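Local atomic coordinates of congerin-1 (PDB entry 1C1L), a protein that binds beta-galactosides such as lactose as a homodimeric galectin, although its physiological function is not yet known. Residues Phe31-Gly36 with Phe88-Ser93; Leu46-Asn51 with Thr78-Ser83; Thr58-Ser63 with Glu72-Ser77. One frame throughout, in Å; residues are numbered along the deposited sequence.

Contact 1: Phe31-Gly36 with Phe88-Ser93; sequences FSVNVG and FEITLS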
loop_
_atom_site.group_PDB
_atom_site.type_symbol
_atom_site.label_atom_id
_atom_site.label_comp_id
_atom_site.label_asym_id
_atom_site.label_seq_id
_atom_site.Cartn_x
_atom_site.Cartn_y
_atom_site.Cartn_z
ATOM N N PHE A 31 -0.242 -17.675 8.871
ATOM C CA PHE A 31 -0.713 -16.539 8.094
ATOM C C PHE A 31 -0.080 -16.610 6.704
ATOM O O PHE A 31 1.010 -17.171 6.523
ATOM C CB PHE A 31 -0.348 -15.187 8.759
ATOM C CG PHE A 31 1.077 -14.709 8.545
ATOM C CD1 PHE A 31 2.106 -15.232 9.327
ATOM C CD2 PHE A 31 1.353 -13.788 7.526
ATOM C CE1 PHE A 31 3.417 -14.832 9.084
ATOM C CE2 PHE A 31 2.667 -13.400 7.295
ATOM C CZ PHE A 31 3.700 -13.920 8.068
ATOM N N SER A 32 -0.761 -16.067 5.700
ATOM C CA SER A 32 -0.229 -16.054 4.359
ATOM C C SER A 32 -0.220 -14.692 3.692
ATOM O O SER A 32 -1.015 -13.805 3.998
ATOM C CB SER A 32 -1.020 -17.006 3.484
ATOM O OG SER A 32 -2.420 -16.745 3.560
ATOM N N VAL A 33 0.733 -14.592 2.782
ATOM C CA VAL A 33 0.839 -13.454 1.881
ATOM C C VAL A 33 0.367 -14.035 0.560
ATOM O O VAL A 33 0.838 -15.091 0.113
ATOM C CB VAL A 33 2.293 -12.972 1.719
ATOM C CG1 VAL A 33 2.351 -11.842 0.709
ATOM C CG2 VAL A 33 2.827 -12.497 3.066
ATOM N N ASN A 34 -0.597 -13.354 -0.055
ATOM C CA ASN A 34 -1.202 -13.808 -1.291
ATOM C C ASN A 34 -1.114 -12.740 -2.369
ATOM O O ASN A 34 -1.565 -11.622 -2.129
ATOM C CB ASN A 34 -2.677 -14.116 -1.071
ATOM C CG ASN A 34 -2.865 -15.073 0.084
ATOM O OD1 ASN A 34 -2.724 -16.290 -0.057
ATOM N ND2 ASN A 34 -3.116 -14.566 1.286
ATOM N N VAL A 35 -0.508 -13.036 -3.522
ATOM C CA VAL A 35 -0.504 -12.114 -4.657
ATOM C C VAL A 35 -1.034 -12.822 -5.894
ATOM O O VAL A 35 -0.783 -14.018 -6.151
ATOM C CB VAL A 35 0.911 -11.542 -5.035
ATOM C CG1 VAL A 35 1.317 -10.543 -3.973
ATOM C CG2 VAL A 35 1.964 -12.632 -5.159
ATOM N N GLY A 36 -1.807 -12.081 -6.671
ATOM C CA GLY A 36 -2.363 -12.631 -7.877
ATOM C C GLY A 36 -3.347 -11.662 -8.477
ATOM O O GLY A 36 -3.169 -10.442 -8.407
ATOM N N PHE A 88 7.312 -8.413 10.899
ATOM C CA PHE A 88 7.968 -9.135 9.822
ATOM C C PHE A 88 7.956 -8.238 8.588
ATOM O O PHE A 88 7.131 -7.324 8.472
ATOM C CB PHE A 88 7.225 -10.458 9.476
ATOM C CG PHE A 88 5.852 -10.256 8.846
ATOM C CD1 PHE A 88 4.740 -10.053 9.666
ATOM C CD2 PHE A 88 5.714 -10.199 7.448
ATOM C CE1 PHE A 88 3.499 -9.783 9.094
ATOM C CE2 PHE A 88 4.472 -9.925 6.885
ATOM C CZ PHE A 88 3.363 -9.713 7.707
ATOM N N GLU A 89 8.863 -8.528 7.665
ATOM C CA GLU A 89 8.866 -7.939 6.334
ATOM C C GLU A 89 9.264 -9.039 5.372
ATOM O O GLU A 89 10.193 -9.825 5.655
ATOM C CB GLU A 89 9.891 -6.854 6.111
ATOM C CG GLU A 89 9.409 -5.528 6.633
ATOM C CD GLU A 89 10.386 -4.366 6.540
ATOM O OE1 GLU A 89 11.437 -4.482 5.909
ATOM O OE2 GLU A 89 10.091 -3.322 7.105
ATOM N N ILE A 90 8.549 -9.122 4.268
ATOM C CA ILE A 90 8.862 -10.057 3.210
ATOM C C ILE A 90 8.857 -9.254 1.911
ATOM O O ILE A 90 7.907 -8.515 1.632
ATOM C CB ILE A 90 7.801 -11.189 3.180
ATOM C CG1 ILE A 90 7.800 -11.987 4.479
ATOM C CG2 ILE A 90 8.121 -12.095 1.995
ATOM C CD1 ILE A 90 6.531 -12.852 4.599
ATOM N N THR A 91 9.909 -9.371 1.116
ATOM C CA THR A 91 9.996 -8.716 -0.179
ATOM C C THR A 91 9.865 -9.750 -1.285
ATOM O O THR A 91 10.539 -10.789 -1.305
ATOM C CB THR A 91 11.335 -7.994 -0.349
ATOM O OG1 THR A 91 11.413 -7.065 0.717
ATOM C CG2 THR A 91 11.478 -7.305 -1.715
ATOM N N LEU A 92 9.027 -9.416 -2.248
ATOM C CA LEU A 92 8.752 -10.264 -3.381
ATOM C C LEU A 92 9.127 -9.536 -4.661
ATOM O O LEU A 92 8.888 -8.333 -4.810
ATOM C CB LEU A 92 7.276 -10.598 -3.481
ATOM C CG LEU A 92 6.446 -11.095 -2.309
ATOM C CD1 LEU A 92 4.992 -11.242 -2.718
ATOM C CD2 LEU A 92 6.955 -12.457 -1.888
ATOM N N SER A 93 9.725 -10.264 -5.577
ATOM C CA SER A 93 9.949 -9.792 -6.918
ATOM C C SER A 93 9.765 -11.018 -7.803
ATOM O O SER A 93 9.656 -12.154 -7.310
ATOM C CB SER A 93 11.360 -9.206 -7.055
ATOM O OG SER A 93 12.426 -10.077 -6.691
#

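Contact 2: Leu46-Asn51 with Thr78-Ser83; sequences LDHRFN and TNFTLS. With GAL (beta-D-galactopyranose), chain B; BGC (beta-D-glucopyranose), chain C.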
loop_
_atom_site.group_PDB
_atom_site.type_symbol
_atom_site.label_atom_id
_atom_site.label_comp_id
_atom_site.label_asym_id
_atom_site.label_seq_id
_atom_site.Cartn_x
_atom_site.Cartn_y
_atom_site.Cartn_z
ATOM N N LEU A 46 1.925 -17.718 0.138
ATOM C CA LEU A 46 3.099 -18.003 0.940
ATOM C C LEU A 46 2.603 -18.129 2.361
ATOM O O LEU A 46 2.279 -17.126 3.006
ATOM C CB LEU A 46 4.093 -16.844 0.804
ATOM C CG LEU A 46 5.308 -16.856 1.742
ATOM C CD1 LEU A 46 6.233 -18.004 1.396
ATOM C CD2 LEU A 46 6.024 -15.538 1.640
ATOM N N ASP A 47 2.502 -19.361 2.850
ATOM C CA ASP A 47 1.921 -19.642 4.145
ATOM C C ASP A 47 2.963 -20.009 5.204
ATOM O O ASP A 47 3.749 -20.946 5.017
ATOM C CB ASP A 47 0.906 -20.779 3.953
ATOM C CG ASP A 47 -0.179 -20.872 5.008
ATOM O OD1 ASP A 47 -0.522 -19.893 5.659
ATOM O OD2 ASP A 47 -0.706 -21.957 5.173
ATOM N N HIS A 48 3.070 -19.215 6.271
ATOM C CA HIS A 48 3.941 -19.534 7.393
ATOM C C HIS A 48 3.076 -20.201 8.433
ATOM O O HIS A 48 2.188 -19.575 9.014
ATOM C CB HIS A 48 4.585 -18.281 8.019
ATOM C CG HIS A 48 5.815 -17.799 7.256
ATOM N ND1 HIS A 48 5.818 -17.094 6.146
ATOM C CD2 HIS A 48 7.138 -18.029 7.570
ATOM C CE1 HIS A 48 7.038 -16.883 5.752
ATOM N NE2 HIS A 48 7.839 -17.450 6.613
ATOM N N ARG A 49 3.293 -21.494 8.619
ATOM C CA ARG A 49 2.516 -22.283 9.554
ATOM C C ARG A 49 3.325 -22.520 10.812
ATOM O O ARG A 49 4.361 -23.199 10.808
ATOM C CB ARG A 49 2.140 -23.623 8.914
ATOM C CG ARG A 49 1.348 -23.463 7.633
ATOM C CD ARG A 49 1.031 -24.807 7.025
ATOM N NE ARG A 49 0.118 -24.579 5.927
ATOM C CZ ARG A 49 -0.450 -25.509 5.173
ATOM N NH1 ARG A 49 -0.194 -26.793 5.369
ATOM N NH2 ARG A 49 -1.270 -25.135 4.199
ATOM N N PHE A 50 2.845 -21.908 11.882
ATOM C CA PHE A 50 3.478 -22.001 13.182
ATOM C C PHE A 50 3.049 -23.286 13.874
ATOM O O PHE A 50 3.845 -24.210 14.030
ATOM C CB PHE A 50 3.095 -20.790 14.046
ATOM C CG PHE A 50 3.665 -19.501 13.489
ATOM C CD1 PHE A 50 3.045 -18.875 12.404
ATOM C CD2 PHE A 50 4.818 -18.963 14.057
ATOM C CE1 PHE A 50 3.590 -17.705 11.887
ATOM C CE2 PHE A 50 5.356 -17.789 13.531
ATOM C CZ PHE A 50 4.742 -17.163 12.449
ATOM N N ASN A 51 1.772 -23.388 14.195
ATOM C CA ASN A 51 1.249 -24.498 14.975
ATOM C C ASN A 51 -0.032 -24.850 14.265
ATOM O O ASN A 51 -1.114 -24.279 14.471
ATOM C CB ASN A 51 1.011 -24.020 16.410
ATOM C CG ASN A 51 0.202 -24.987 17.263
ATOM O OD1 ASN A 51 0.123 -26.179 16.966
ATOM N ND2 ASN A 51 -0.448 -24.546 18.336
ATOM N N THR A 78 11.330 -25.874 5.769
ATOM C CA THR A 78 11.298 -25.730 7.211
ATOM C C THR A 78 12.405 -24.784 7.650
ATOM O O THR A 78 12.883 -24.812 8.787
ATOM C CB THR A 78 11.465 -27.081 7.913
ATOM O OG1 THR A 78 12.651 -27.692 7.394
ATOM C CG2 THR A 78 10.180 -27.875 7.803
ATOM N N ASN A 79 12.908 -23.930 6.758
ATOM C CA ASN A 79 13.914 -22.946 7.134
ATOM C C ASN A 79 13.062 -21.758 7.595
ATOM O O ASN A 79 12.826 -20.789 6.872
ATOM C CB ASN A 79 14.769 -22.612 5.914
ATOM C CG ASN A 79 16.015 -21.849 6.343
ATOM O OD1 ASN A 79 16.191 -21.564 7.524
ATOM N ND2 ASN A 79 16.928 -21.524 5.446
ATOM N N PHE A 80 12.508 -21.916 8.792
ATOM C CA PHE A 80 11.493 -21.006 9.313
ATOM C C PHE A 80 12.080 -20.013 10.304
ATOM O O PHE A 80 12.652 -20.424 11.312
ATOM C CB PHE A 80 10.431 -21.876 9.952
ATOM C CG PHE A 80 9.107 -21.205 10.278
ATOM C CD1 PHE A 80 8.939 -20.482 11.464
ATOM C CD2 PHE A 80 8.026 -21.396 9.416
ATOM C CE1 PHE A 80 7.681 -19.968 11.784
ATOM C CE2 PHE A 80 6.770 -20.879 9.747
ATOM C CZ PHE A 80 6.595 -20.173 10.935
ATOM N N THR A 81 11.959 -18.704 10.071
ATOM C CA THR A 81 12.616 -17.737 10.933
ATOM C C THR A 81 11.699 -16.719 11.604
ATOM O O THR A 81 12.175 -15.862 12.358
ATOM C CB THR A 81 13.729 -17.010 10.092
ATOM O OG1 THR A 81 13.107 -16.401 8.961
ATOM C CG2 THR A 81 14.819 -17.965 9.605
ATOM N N LEU A 82 10.394 -16.749 11.329
ATOM C CA LEU A 82 9.503 -15.780 11.953
ATOM C C LEU A 82 9.047 -16.293 13.315
ATOM O O LEU A 82 9.088 -17.497 13.595
ATOM C CB LEU A 82 8.292 -15.504 11.041
ATOM C CG LEU A 82 8.548 -15.000 9.609
ATOM C CD1 LEU A 82 7.223 -14.599 8.970
ATOM C CD2 LEU A 82 9.467 -13.783 9.620
ATOM N N SER A 83 8.558 -15.377 14.138
ATOM C CA SER A 83 8.142 -15.665 15.487
ATOM C C SER A 83 6.823 -14.979 15.763
ATOM O O SER A 83 6.517 -13.888 15.272
ATOM C CB SER A 83 9.187 -15.150 16.469
ATOM O OG SER A 83 10.513 -15.482 16.076
HETATM C C1 GAL B . -4.217 -26.195 2.339
HETATM C C2 GAL B . -4.839 -25.103 3.209
HETATM C C3 GAL B . -4.996 -23.805 2.414
HETATM C C4 GAL B . -3.667 -23.412 1.743
HETATM C C5 GAL B . -3.106 -24.595 0.965
HETATM C C6 GAL B . -1.747 -24.295 0.368
HETATM O O2 GAL B . -6.114 -25.542 3.660
HETATM O O3 GAL B . -5.423 -22.778 3.295
HETATM O O4 GAL B . -2.753 -23.004 2.750
HETATM O O5 GAL B . -2.968 -25.755 1.822
HETATM O O6 GAL B . -1.286 -25.387 -0.389
HETATM C C2 BGC C . -1.920 -30.440 2.499
HETATM C C3 BGC C . -2.356 -29.134 3.183
HETATM C C4 BGC C . -3.476 -28.490 2.386
HETATM C C5 BGC C . -4.627 -29.494 2.216
HETATM C C6 BGC C . -5.779 -28.930 1.412
HETATM C C1 BGC C . -3.123 -31.353 2.269
HETATM O O1 BGC C . -2.739 -32.447 1.532
HETATM O O2 BGC C . -0.970 -31.105 3.322
HETATM O O3 BGC C . -1.250 -28.255 3.264
HETATM O O4 BGC C . -3.960 -27.317 3.096
HETATM O O5 BGC C . -4.126 -30.646 1.519
HETATM O O6 BGC C . -5.370 -28.540 0.110
HETATM O O HOH W 1 10.519 -17.705 7.888
#

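Contact 3: Thr58-Ser63 with Glu72-Ser77; sequences TIVMNS and ETEQRS. With GAL (beta-D-galactopyranose), chain B; BGC (beta-D-glucopyranose), chain C.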
loop_
_atom_site.group_PDB
_atom_site.type_symbol
_atom_site.label_atom_id
_atom_site.label_comp_id
_atom_site.label_asym_id
_atom_site.label_seq_id
_atom_site.Cartn_x
_atom_site.Cartn_y
_atom_site.Cartn_z
ATOM N N THR A 58 6.552 -24.570 9.430
ATOM C CA THR A 58 6.716 -24.951 8.040
ATOM C C THR A 58 6.202 -23.828 7.141
ATOM O O THR A 58 5.196 -23.187 7.457
ATOM C CB THR A 58 5.920 -26.250 7.729
ATOM O OG1 THR A 58 6.298 -27.226 8.694
ATOM C CG2 THR A 58 6.175 -26.772 6.317
ATOM N N ILE A 59 6.926 -23.540 6.072
ATOM C CA ILE A 59 6.511 -22.593 5.043
ATOM C C ILE A 59 5.959 -23.474 3.935
ATOM O O ILE A 59 6.609 -24.440 3.504
ATOM C CB ILE A 59 7.700 -21.781 4.465
ATOM C CG1 ILE A 59 8.328 -20.886 5.523
ATOM C CG2 ILE A 59 7.190 -20.916 3.299
ATOM C CD1 ILE A 59 9.708 -20.359 5.082
ATOM N N VAL A 60 4.764 -23.145 3.471
ATOM C CA VAL A 60 4.114 -23.832 2.379
ATOM C C VAL A 60 3.851 -22.781 1.308
ATOM O O VAL A 60 3.253 -21.736 1.587
ATOM C CB VAL A 60 2.775 -24.450 2.830
ATOM C CG1 VAL A 60 2.057 -25.076 1.641
ATOM C CG2 VAL A 60 3.030 -25.520 3.887
ATOM N N MET A 61 4.257 -23.061 0.090
ATOM C CA MET A 61 4.035 -22.199 -1.057
ATOM C C MET A 61 3.200 -22.952 -2.075
ATOM O O MET A 61 3.409 -24.151 -2.323
ATOM C CB MET A 61 5.353 -21.812 -1.690
ATOM C CG MET A 61 6.182 -20.941 -0.769
ATOM S SD MET A 61 7.793 -20.582 -1.495
ATOM C CE MET A 61 8.654 -22.022 -0.934
ATOM N N ASN A 62 2.236 -22.255 -2.662
ATOM C CA ASN A 62 1.386 -22.860 -3.656
ATOM C C ASN A 62 0.727 -21.753 -4.470
ATOM O O ASN A 62 0.988 -20.565 -4.221
ATOM C CB ASN A 62 0.336 -23.707 -2.953
ATOM C CG ASN A 62 -0.154 -24.864 -3.812
ATOM O OD1 ASN A 62 0.068 -24.934 -5.023
ATOM N ND2 ASN A 62 -0.876 -25.805 -3.224
ATOM N N SER A 63 -0.118 -22.135 -5.413
ATOM C CA SER A 63 -0.920 -21.255 -6.236
ATOM C C SER A 63 -2.275 -21.933 -6.436
ATOM O O SER A 63 -2.477 -23.111 -6.084
ATOM C CB SER A 63 -0.204 -21.054 -7.565
ATOM O OG SER A 63 -0.097 -22.261 -8.304
ATOM N N GLU A 72 -2.563 -26.367 -5.922
ATOM C CA GLU A 72 -1.785 -27.257 -6.762
ATOM C C GLU A 72 -0.648 -27.918 -5.983
ATOM O O GLU A 72 -0.819 -28.244 -4.804
ATOM C CB GLU A 72 -1.295 -26.431 -7.939
ATOM C CG GLU A 72 -2.416 -25.781 -8.754
ATOM C CD GLU A 72 -1.993 -25.194 -10.080
ATOM O OE1 GLU A 72 -0.914 -25.513 -10.558
ATOM O OE2 GLU A 72 -2.753 -24.422 -10.649
ATOM N N THR A 73 0.525 -28.164 -6.592
ATOM C CA THR A 73 1.649 -28.753 -5.880
ATOM C C THR A 73 2.310 -27.807 -4.884
ATOM O O THR A 73 2.797 -26.734 -5.211
ATOM C CB THR A 73 2.705 -29.224 -6.918
ATOM O OG1 THR A 73 2.003 -30.114 -7.788
ATOM C CG2 THR A 73 3.926 -29.907 -6.299
ATOM N N GLU A 74 2.294 -28.205 -3.620
ATOM C CA GLU A 74 2.979 -27.463 -2.584
ATOM C C GLU A 74 4.482 -27.612 -2.678
ATOM O O GLU A 74 5.015 -28.655 -3.086
ATOM C CB GLU A 74 2.580 -27.951 -1.209
ATOM C CG GLU A 74 1.102 -27.777 -0.963
ATOM C CD GLU A 74 0.651 -28.168 0.435
ATOM O OE1 GLU A 74 1.338 -28.921 1.116
ATOM O OE2 GLU A 74 -0.404 -27.714 0.847
ATOM N N GLN A 75 5.169 -26.511 -2.403
ATOM C CA GLN A 75 6.594 -26.518 -2.172
ATOM C C GLN A 75 6.702 -26.050 -0.724
ATOM O O GLN A 75 6.046 -25.111 -0.272
ATOM C CB GLN A 75 7.320 -25.572 -3.121
ATOM C CG GLN A 75 7.234 -26.147 -4.539
ATOM C CD GLN A 75 8.279 -25.578 -5.482
ATOM O OE1 GLN A 75 9.268 -25.008 -5.029
ATOM N NE2 GLN A 75 8.160 -25.752 -6.787
ATOM N N ARG A 76 7.444 -26.805 0.067
ATOM C CA ARG A 76 7.593 -26.592 1.500
ATOM C C ARG A 76 9.022 -26.298 1.876
ATOM O O ARG A 76 9.956 -26.729 1.187
ATOM C CB ARG A 76 7.155 -27.817 2.274
ATOM C CG ARG A 76 5.662 -28.016 2.142
ATOM C CD ARG A 76 5.228 -29.371 2.638
ATOM N NE ARG A 76 3.778 -29.382 2.707
ATOM C CZ ARG A 76 3.166 -29.363 3.885
ATOM N NH1 ARG A 76 3.881 -29.347 5.002
ATOM N NH2 ARG A 76 1.838 -29.309 3.963
ATOM N N SER A 77 9.177 -25.591 2.979
ATOM C CA SER A 77 10.487 -25.331 3.529
ATOM C C SER A 77 10.334 -25.374 5.033
ATOM O O SER A 77 9.304 -24.945 5.559
ATOM C CB SER A 77 10.993 -23.943 3.126
ATOM O OG SER A 77 12.265 -23.664 3.716
HETATM C C1 GAL B . -4.217 -26.195 2.339
HETATM C C2 GAL B . -4.839 -25.103 3.209
HETATM C C3 GAL B . -4.996 -23.805 2.414
HETATM C C4 GAL B . -3.667 -23.412 1.743
HETATM C C5 GAL B . -3.106 -24.595 0.965
HETATM C C6 GAL B . -1.747 -24.295 0.368
HETATM O O2 GAL B . -6.114 -25.542 3.660
HETATM O O3 GAL B . -5.423 -22.778 3.295
HETATM O O4 GAL B . -2.753 -23.004 2.750
HETATM O O5 GAL B . -2.968 -25.755 1.822
HETATM O O6 GAL B . -1.286 -25.387 -0.389
HETATM C C2 BGC C . -1.920 -30.440 2.499
HETATM C C3 BGC C . -2.356 -29.134 3.183
HETATM C C4 BGC C . -3.476 -28.490 2.386
HETATM C C5 BGC C . -4.627 -29.494 2.216
HETATM C C6 BGC C . -5.779 -28.930 1.412
HETATM C C1 BGC C . -3.123 -31.353 2.269
HETATM O O1 BGC C . -2.739 -32.447 1.532
HETATM O O2 BGC C . -0.970 -31.105 3.322
HETATM O O3 BGC C . -1.250 -28.255 3.264
HETATM O O4 BGC C . -3.960 -27.317 3.096
HETATM O O5 BGC C . -4.126 -30.646 1.519
HETATM O O6 BGC C . -5.370 -28.540 0.110
#

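Contact 1: Phe31-Gly36 with Phe88-Ser93
Phe31 and Phe88 reach inward to meet each other across the interior of the domain, with ring centroids 4.9 Å apart and planes turned by 43°, an oblique pair that is neither a stack nor a T-shape. The CB of Phe31 points toward the segment 88-93. From there chi1 of 80° sets CG between the backbone N and the carbonyl carbon, which carries the ring inward from its strand. Along the CD2 side of the ring, CE2 lies 3.8 Å from CZ of Phe88 and is also close to its CE2 and CE1; at the tip, CZ of Phe31 stands 4.0 Å above the plane of the Phe88 ring, over its centre. The strands themselves stay apart: their axes approach to 10.4 Å and run within 27° of parallel. That spacing identifies them as members of the two facing sheets of the galectin beta-sandwich; these two segments meet through apolar side chains, with no hydrogen bond between them. Farther along, Val33 and Ile90 overlap flank to flank, their tips running in opposing senses, and CG2 of Val33 comes 4.0 Å from CD1 of Ile90. Val35 and Leu92 instead reach tip to tip, and CD1 of Leu92 sits 3.9 Å from CG1 of Val35, with CG1 of Val33 at its flank. From strand 18-24, Val20 packs on Val33 and Ile90, and Ile24 on Phe31 and Phe88.

Contact 2: Leu46-Asn51 with Thr78-Ser83
Phe80 presents its edge to the face of Phe50 in a T-shaped pair whose planes stand at 88°, with CZ of Phe80 3.6 Å above the centre of the Phe50 ring. The same Phe80 ring receives the edge of His48 on a face, offset and at 62°, where CD2 of His48 comes 3.6 Å from CE2 of Phe80. Phe80 reaches both partners because its CG is anti to the backbone N (chi1 -166°), swinging the ring across toward the segment 46-51. Leu82 closes this aromatic cluster: its CD1 lies 3.7 Å from the centroid of the His48 imidazole, almost on the ring normal, a CH-pi contact. Outward from this dense part the join becomes polar and watery. No direct hydrogen bond links the segments; instead one water accepts from Thr81 N at 2.8 Å and lies 3.0 Å from His48 NE2, in the imidazole plane, and Thr81 and Ser83 are exposed. The CB of Arg49 points away from the loop, and its extended chain ends at the sugar, where NH2 donates to galactose O4 and O5 and NH1 to glucose O3 at 2.8 Å. Asp47 OD2 takes the NE of Arg49 at 2.8 Å and also pairs with Arg30, and NH1 of Arg49 pairs with Asp55, steadying the guanidinium. The loop 78-83 packs against strand 41-52 on the face that carries His48, opposite Asp47 and Arg49; Phe31 of strand 30-35 touches Phe50 and Leu82, and Ile103 of strand 98-103 touches His48, Thr81 and Leu82.

Contact 3: Thr58-Ser63 with Glu72-Ser77
Val60 and Arg76 form a non-hydrogen-bonded antiparallel pair whose side chains run alongside each other in the same sense. The CG2 of Val60 sits 3.8 Å above the guanidinium plane, over its centre, while CG1, anti to the backbone N (chi1 176°), comes 3.6 Å from CD of Glu74. Valine branches therefore touch both charged groups. Arg76 grips Glu74 side-on: NE and NH2 both donate to the single atom OE1, each at 2.9 Å; OE1 lies in the guanidinium plane, while both nitrogens sit tilted from the carboxylate plane, on the same face of it. The remaining Arg76 nitrogen, NH1, pairs with Asp55. On the opposite face of the sheet Ile59 pairs with Ser77 and Met61 with Gln75; these hydrogen-bonded pairs tie the hairpin together through, for example, Met61 N to Gln75 O at 2.7 Å. Beyond the regular pairing the Asn62 amide takes over, its ND2 donating to Glu72 O at 2.9 Å from well above the carbonyl plane. The same ND2 makes a nearly straight bond to galactose O6 (2.9 Å, 171°), and OD1 accepts from Ser63 N and from Arg114, bonds that together fix the amide's rotation. Glu74 OE2 receives two sugar hydroxyls, galactose O6 and, at 2.6 Å, glucose O3. With one oxygen taken by arginine and the other accepting from both rings, the carboxylate is probably ionised; OE2 bridges the two rings of the disaccharide, consistent with recognition of lactose as a unit.

In the fold
Contact 1 joins the two sheets of the sandwich, whereas contacts 2 and 3 build outward along one of them toward the lactose. Strands 30-35 and 41-52 are neighbours in that sheet, with Phe31 O 2.9 Å from His48 N, as are strands 41-52 and 55-64, with Asp47 N 2.8 Å from Val60 O, both probable hydrogen bonds. Centres of contacts 2 and 3 are about 11 Å apart, and both touch the two sugar rings, sharing the pocket between Arg49 and Glu74. Contact 1 is about 13 Å from each, centre to centre, and about 10 Å separate the Phe31 side chain from the galactose: it belongs to the buried layer between the sheets, behind the strands that carry the pocket.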